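Local atomic coordinates of monosaccharide ABC transporter substrate-binding protein, CUT2 family (Acidothermus cellulolyticus, PDB entry 4RU1), a protein that probably binds sugars or related polyols for import by an ABC transporter, and holds myo-inositol between its two lobes. Residues Q125-A130 and I249-Y254; L202-G207 and A228-N233. All blocks are in the same frame, centred on the assembly; numbering follows the deposited sequence.

Contact 1: residues Q125-A130 and I249-Y254; sequences QDETVA and IDQQPY. With INS (1,2,3,4,5,6-hexahydroxy-cyclohexane), chain M.
The amide end of Gln125 is laid across the root of Gln251: the two side chains cross at about a right angle, yet their amide planes are only 17° apart. Gln125 OE1 rests against Gln251 CB at 3.2 Å, while a further neighbour, Asp250 O, is itself an acceptor, so the two oxygens lie close without a bond between them. The other end of the amide does the polar work: within its own segment Gln125 NE2 donates to Glu127 OE1 (2.9 Å), with the carboxylate oxygen lying close to the amide plane and met on its syn side, and across the contact it reaches Ile249 O through a water that lies 3.1 Å from Gln125 NE2 and 2.8 Å from Ile249 O. Glutamine suits this place because one NH2 can serve both partners; these bonds probably help hold a chi1 of 108°, well away from a staggered setting.

Both segments are crossings between the lobes of a periplasmic binding protein: 125-130 runs from strand 121-124 of one lobe into helix 127-140 of the other, and 249-254 returns from strand 248-250 to helix 253-270. Asp126 caps the first helix, its OD1 accepting from Val129 N. The apolar branch Ile249 CG2 comes to 4.0 Å from Gln125 OE1.

Gln251 has CG set between backbone N and carbonyl carbon (chi1 68°), and from there its extended chain reaches the inositol, where OE1 accepts from INS O6 at 2.9 Å. Gln251 NE2 donates to Glu256, which probably settles which end of the amide faces the ligand, and Arg161 forms a salt bridge with Glu127.

Contact 2: residues L202-G207 and A228-N233; sequences LVITLG and ATFDFN. With INS (1,2,3,4,5,6-hexahydroxy-cyclohexane), chain M.
Strands 202-205 and 228-230 run parallel, 14° apart, Ile204 pairing with Ala228 and Thr205 with Thr229, and are joined by Ala228 N to Val203 O (2.9 Å), Thr205 N to Ala228 O and Phe230 N to Thr205 O. On one face Ala228 is small enough to let Leu202 CD1 lean over it, and Ile204 CG2 meets the edge of the Phe230 ring at CE1 (3.9 Å). Leu206 lies side by side with Phe230, CD2 to CD1 at 3.7 Å. The strands belong to a beta-alpha-beta unit whose connection, helix 208-220, covers the other face, where the two threonines sit. Thr205 OG1 and Thr229 OG1 are 2.8 Å apart; with OG1 anti to its own backbone N (chi1 -164°), Thr229 donates to Phe230 O (2.9 Å) from above the carbonyl plane. A valine in place of Thr229 would probably leave Phe230 O without this donor and the Thr205 hydroxyl without its polar neighbour. Beyond the strand ends the chain turns to the ligand: Leu206 O accepts from INS O2 at 2.7 Å, and the Asp231 carboxylate, well suited to a hydroxyl, accepts from INS O1 at OD2, 2.6 Å away.

The centres of the two contacts lie about 12 Å apart; they touch directly and both reach the ligand. Along the chain the order is 125-130, 202-207, 228-233, 249-254, so contact 2 falls wholly between the two segments of contact 1. Contact 2 lies in the mixed sheet of one lobe; contact 1 joins two of the crossings between that lobe and the other. Strands 226-230 and 248-250 are neighbours in the sheet, with Ile249 O probably accepting from Asp231 N at 2.8 Å, and Ile249 CD1 packs on the Phe230 ring. Gln251 and Asp231 thus approach the same inositol from adjoining strand ends, placing the binding site at the interlobe cleft beside the hinge.

Contact 1: residues Q125-A130 and I249-Y254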
loop_
_atom_site.group_PDB
_atom_site.type_symbol
_atom_site.label_atom_id
_atom_site.label_comp_id
_atom_site.label_asym_id
_atom_site.label_seq_id
_atom_site.Cartn_x
_atom_site.Cartn_y
_atom_site.Cartn_z
ATOM N N GLN A 125 6.179 0.113 -4.336
ATOM C CA GLN A 125 5.993 0.581 -5.705
ATOM C C GLN A 125 5.980 2.087 -5.751
ATOM O O GLN A 125 5.631 2.782 -4.752
ATOM C CB GLN A 125 4.769 -0.089 -6.341
ATOM C CG GLN A 125 3.523 0.697 -6.572
ATOM C CD GLN A 125 2.291 -0.133 -6.807
ATOM O OE1 GLN A 125 2.390 -1.237 -7.331
ATOM N NE2 GLN A 125 1.151 0.385 -6.426
ATOM N N ASP A 126 6.388 2.620 -6.899
ATOM C CA ASP A 126 6.473 4.025 -7.069
ATOM C C ASP A 126 5.058 4.448 -7.392
ATOM O O ASP A 126 4.512 4.080 -8.441
ATOM C CB ASP A 126 7.441 4.357 -8.239
ATOM C CG ASP A 126 7.576 5.882 -8.465
ATOM O OD1 ASP A 126 6.595 6.637 -8.317
ATOM O OD2 ASP A 126 8.656 6.347 -8.862
ATOM N N GLU A 127 4.457 5.135 -6.449
ATOM C CA GLU A 127 3.042 5.366 -6.492
ATOM C C GLU A 127 2.634 6.450 -7.523
ATOM O O GLU A 127 1.544 6.402 -8.092
ATOM C CB GLU A 127 2.483 5.689 -5.109
ATOM C CG GLU A 127 2.622 4.582 -4.056
ATOM C CD GLU A 127 1.874 3.281 -4.372
ATOM O OE1 GLU A 127 1.251 3.157 -5.433
ATOM O OE2 GLU A 127 1.971 2.371 -3.512
ATOM N N THR A 128 3.445 7.508 -7.661
ATOM C CA THR A 128 3.301 8.454 -8.779
ATOM C C THR A 128 3.317 7.725 -10.129
ATOM O O THR A 128 2.438 7.929 -10.948
ATOM C CB THR A 128 4.343 9.562 -8.713
ATOM O OG1 THR A 128 4.187 10.246 -7.446
ATOM C CG2 THR A 128 4.091 10.523 -9.796
ATOM N N VAL A 129 4.313 6.849 -10.334
ATOM C CA VAL A 129 4.348 6.087 -11.595
ATOM C C VAL A 129 3.118 5.204 -11.737
ATOM O O VAL A 129 2.507 5.108 -12.811
ATOM C CB VAL A 129 5.614 5.217 -11.678
ATOM C CG1 VAL A 129 5.583 4.312 -12.903
ATOM C CG2 VAL A 129 6.811 6.121 -11.749
ATOM N N ALA A 130 2.665 4.556 -10.647
ATOM C CA ALA A 130 1.504 3.689 -10.804
ATOM C C ALA A 130 0.272 4.548 -11.166
ATOM O O ALA A 130 -0.547 4.164 -12.035
ATOM C CB ALA A 130 1.250 2.843 -9.549
ATOM N N ILE A 249 -4.198 -3.189 -9.637
ATOM C CA ILE A 249 -2.770 -2.948 -9.653
ATOM C C ILE A 249 -2.133 -3.656 -8.466
ATOM O O ILE A 249 -2.437 -3.337 -7.304
ATOM C CB ILE A 249 -2.431 -1.456 -9.607
ATOM C CG1 ILE A 249 -3.052 -0.724 -10.833
ATOM C CG2 ILE A 249 -0.964 -1.253 -9.496
ATOM C CD1 ILE A 249 -2.989 0.792 -10.758
ATOM N N ASP A 250 -1.239 -4.588 -8.734
ATOM C CA ASP A 250 -0.570 -5.348 -7.697
ATOM C C ASP A 250 0.764 -4.677 -7.335
ATOM O O ASP A 250 1.562 -4.377 -8.233
ATOM C CB ASP A 250 -0.311 -6.736 -8.267
ATOM C CG ASP A 250 0.174 -7.741 -7.267
ATOM O OD1 ASP A 250 0.260 -7.525 -6.007
ATOM O OD2 ASP A 250 0.495 -8.833 -7.783
ATOM N N GLN A 251 0.911 -4.435 -6.039
ATOM C CA GLN A 251 2.148 -3.942 -5.428
ATOM C C GLN A 251 2.920 -4.989 -4.657
ATOM O O GLN A 251 3.974 -4.690 -4.063
ATOM C CB GLN A 251 1.931 -2.721 -4.511
ATOM C CG GLN A 251 1.161 -3.044 -3.243
ATOM C CD GLN A 251 1.034 -1.860 -2.278
ATOM O OE1 GLN A 251 -0.096 -1.414 -1.922
ATOM N NE2 GLN A 251 2.165 -1.397 -1.804
ATOM N N GLN A 252 2.374 -6.206 -4.603
ATOM C CA GLN A 252 2.977 -7.364 -3.913
ATOM C C GLN A 252 3.329 -7.046 -2.473
ATOM O O GLN A 252 4.506 -7.081 -2.055
ATOM C CB GLN A 252 4.150 -7.941 -4.674
ATOM C CG GLN A 252 3.799 -8.435 -6.055
ATOM C CD GLN A 252 5.014 -9.023 -6.710
ATOM O OE1 GLN A 252 5.914 -8.246 -7.177
ATOM N NE2 GLN A 252 5.150 -10.319 -6.623
ATOM N N PRO A 253 2.271 -6.852 -1.668
ATOM C CA PRO A 253 2.544 -6.741 -0.226
ATOM C C PRO A 253 3.286 -7.851 0.424
ATOM O O PRO A 253 4.024 -7.583 1.404
ATOM C CB PRO A 253 1.147 -6.631 0.401
ATOM C CG PRO A 253 0.222 -7.186 -0.647
ATOM C CD PRO A 253 0.836 -6.780 -1.961
ATOM N N TYR A 254 3.114 -9.079 -0.050
ATOM C CA TYR A 254 3.840 -10.187 0.537
ATOM C C TYR A 254 5.314 -9.957 0.384
ATOM O O TYR A 254 6.122 -10.203 1.294
ATOM C CB TYR A 254 3.436 -11.497 -0.117
ATOM C CG TYR A 254 4.025 -12.799 0.470
ATOM C CD1 TYR A 254 5.312 -13.228 0.104
ATOM C CD2 TYR A 254 3.309 -13.589 1.426
ATOM C CE1 TYR A 254 5.836 -14.413 0.620
ATOM C CE2 TYR A 254 3.834 -14.797 1.916
ATOM C CZ TYR A 254 5.078 -15.196 1.497
ATOM O OH TYR A 254 5.544 -16.413 1.949
HETATM C C1 INS M . -2.498 0.140 0.188
HETATM C C2 INS M . -3.855 0.354 0.840
HETATM C C3 INS M . -3.677 0.423 2.356
HETATM C C4 INS M . -2.614 1.408 2.790
HETATM C C5 INS M . -1.288 1.110 2.166
HETATM C C6 INS M . -1.352 1.031 0.665
HETATM O O1 INS M . -2.569 0.128 -1.246
HETATM O O2 INS M . -4.293 1.654 0.408
HETATM O O3 INS M . -4.958 0.826 2.881
HETATM O O4 INS M . -2.488 1.426 4.234
HETATM O O5 INS M . -0.296 2.116 2.471
HETATM O O6 INS M . -0.074 0.614 0.101
HETATM O O HOH W 1 -1.165 -1.525 -5.560
#

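Contact 2: residues L202-G207 and A228-N233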
loop_
_atom_site.group_PDB
_atom_site.type_symbol
_atom_site.label_atom_id
_atom_site.label_comp_id
_atom_site.label_asym_id
_atom_site.label_seq_id
_atom_site.Cartn_x
_atom_site.Cartn_y
_atom_site.Cartn_z
ATOM N N LEU A 202 -15.669 6.183 -14.313
ATOM C CA LEU A 202 -14.706 5.216 -13.709
ATOM C C LEU A 202 -14.457 5.708 -12.252
ATOM O O LEU A 202 -14.172 6.919 -12.041
ATOM C CB LEU A 202 -13.388 5.179 -14.486
ATOM C CG LEU A 202 -12.332 4.242 -13.946
ATOM C CD1 LEU A 202 -12.792 2.774 -14.026
ATOM C CD2 LEU A 202 -11.003 4.456 -14.674
ATOM N N VAL A 203 -14.513 4.758 -11.322
ATOM C CA VAL A 203 -14.104 4.989 -9.922
ATOM C C VAL A 203 -12.813 4.167 -9.774
ATOM O O VAL A 203 -12.786 2.950 -10.057
ATOM C CB VAL A 203 -15.166 4.420 -8.926
ATOM C CG1 VAL A 203 -14.754 4.546 -7.473
ATOM C CG2 VAL A 203 -16.546 5.066 -9.184
ATOM N N ILE A 204 -11.738 4.838 -9.357
ATOM C CA ILE A 204 -10.492 4.138 -8.936
ATOM C C ILE A 204 -10.348 4.192 -7.439
ATOM O O ILE A 204 -10.303 5.293 -6.846
ATOM C CB ILE A 204 -9.239 4.749 -9.578
ATOM C CG1 ILE A 204 -9.332 4.652 -11.077
ATOM C CG2 ILE A 204 -7.977 4.012 -9.081
ATOM C CD1 ILE A 204 -8.140 5.265 -11.798
ATOM N N THR A 205 -10.418 2.992 -6.817
ATOM C CA THR A 205 -10.246 2.836 -5.401
ATOM C C THR A 205 -8.788 2.513 -5.086
ATOM O O THR A 205 -8.076 1.940 -5.936
ATOM C CB THR A 205 -11.193 1.785 -4.805
ATOM O OG1 THR A 205 -10.965 0.525 -5.438
ATOM C CG2 THR A 205 -12.599 2.267 -4.935
ATOM N N LEU A 206 -8.311 2.939 -3.896
ATOM C CA LEU A 206 -6.903 2.833 -3.489
ATOM C C LEU A 206 -6.602 1.642 -2.543
ATOM O O LEU A 206 -5.477 1.502 -1.987
ATOM C CB LEU A 206 -6.351 4.100 -2.936
ATOM C CG LEU A 206 -6.534 5.310 -3.806
ATOM C CD1 LEU A 206 -5.809 6.523 -3.227
ATOM C CD2 LEU A 206 -6.250 5.172 -5.254
ATOM N N GLY A 207 -7.598 0.768 -2.359
ATOM C CA GLY A 207 -7.435 -0.485 -1.686
ATOM C C GLY A 207 -8.554 -1.424 -2.023
ATOM O O GLY A 207 -9.687 -0.975 -2.369
ATOM N N ALA A 228 -12.165 0.196 -10.842
ATOM C CA ALA A 228 -10.794 -0.349 -10.911
ATOM C C ALA A 228 -10.138 -0.099 -9.591
ATOM O O ALA A 228 -10.583 0.796 -8.835
ATOM C CB ALA A 228 -10.035 0.279 -12.023
ATOM N N THR A 229 -9.129 -0.898 -9.222
ATOM C CA THR A 229 -8.561 -0.745 -7.873
ATOM C C THR A 229 -7.071 -0.951 -7.851
ATOM O O THR A 229 -6.460 -1.628 -8.731
ATOM C CB THR A 229 -9.207 -1.747 -6.902
ATOM O OG1 THR A 229 -8.937 -1.338 -5.549
ATOM C CG2 THR A 229 -8.789 -3.172 -7.145
ATOM N N PHE A 230 -6.486 -0.411 -6.796
ATOM C CA PHE A 230 -5.198 -0.873 -6.346
ATOM C C PHE A 230 -5.420 -2.076 -5.441
ATOM O O PHE A 230 -6.354 -2.041 -4.564
ATOM C CB PHE A 230 -4.469 0.259 -5.607
ATOM C CG PHE A 230 -3.968 1.347 -6.475
ATOM C CD1 PHE A 230 -4.806 2.273 -7.078
ATOM C CD2 PHE A 230 -2.630 1.467 -6.692
ATOM C CE1 PHE A 230 -4.295 3.245 -7.882
ATOM C CE2 PHE A 230 -2.113 2.416 -7.516
ATOM C CZ PHE A 230 -2.918 3.345 -8.101
ATOM N N ASP A 231 -4.567 -3.111 -5.564
ATOM C CA ASP A 231 -4.440 -4.269 -4.637
ATOM C C ASP A 231 -5.446 -5.362 -4.872
ATOM O O ASP A 231 -6.513 -5.198 -5.459
ATOM C CB ASP A 231 -4.575 -3.826 -3.145
ATOM C CG ASP A 231 -3.593 -2.760 -2.730
ATOM O OD1 ASP A 231 -2.460 -2.698 -3.264
ATOM O OD2 ASP A 231 -3.927 -1.967 -1.818
ATOM N N PHE A 232 -5.115 -6.504 -4.283
ATOM C CA PHE A 232 -5.993 -7.646 -4.233
ATOM C C PHE A 232 -6.515 -7.860 -2.830
ATOM O O PHE A 232 -5.832 -7.533 -1.885
ATOM C CB PHE A 232 -5.207 -8.923 -4.642
ATOM C CG PHE A 232 -4.971 -9.048 -6.114
ATOM C CD1 PHE A 232 -3.974 -8.350 -6.753
ATOM C CD2 PHE A 232 -5.844 -9.782 -6.873
ATOM C CE1 PHE A 232 -3.781 -8.480 -8.129
ATOM C CE2 PHE A 232 -5.700 -9.882 -8.267
ATOM C CZ PHE A 232 -4.662 -9.235 -8.878
ATOM N N ASN A 233 -7.698 -8.446 -2.720
ATOM C CA ASN A 233 -8.090 -9.255 -1.559
ATOM C C ASN A 233 -8.715 -10.548 -2.095
ATOM O O ASN A 233 -8.637 -10.811 -3.313
ATOM C CB ASN A 233 -9.051 -8.476 -0.638
ATOM C CG ASN A 233 -10.423 -8.280 -1.235
ATOM O OD1 ASN A 233 -10.714 -8.686 -2.357
ATOM N ND2 ASN A 233 -11.265 -7.587 -0.494
HETATM C C1 INS M . -2.498 0.140 0.188
HETATM C C2 INS M . -3.855 0.354 0.840
HETATM C C3 INS M . -3.677 0.423 2.356
HETATM C C4 INS M . -2.614 1.408 2.790
HETATM C C5 INS M . -1.288 1.110 2.166
HETATM C C6 INS M . -1.352 1.031 0.665
HETATM O O1 INS M . -2.569 0.128 -1.246
HETATM O O2 INS M . -4.293 1.654 0.408
HETATM O O3 INS M . -4.958 0.826 2.881
HETATM O O4 INS M . -2.488 1.426 4.234
HETATM O O5 INS M . -0.296 2.116 2.471
HETATM O O6 INS M . -0.074 0.614 0.101
#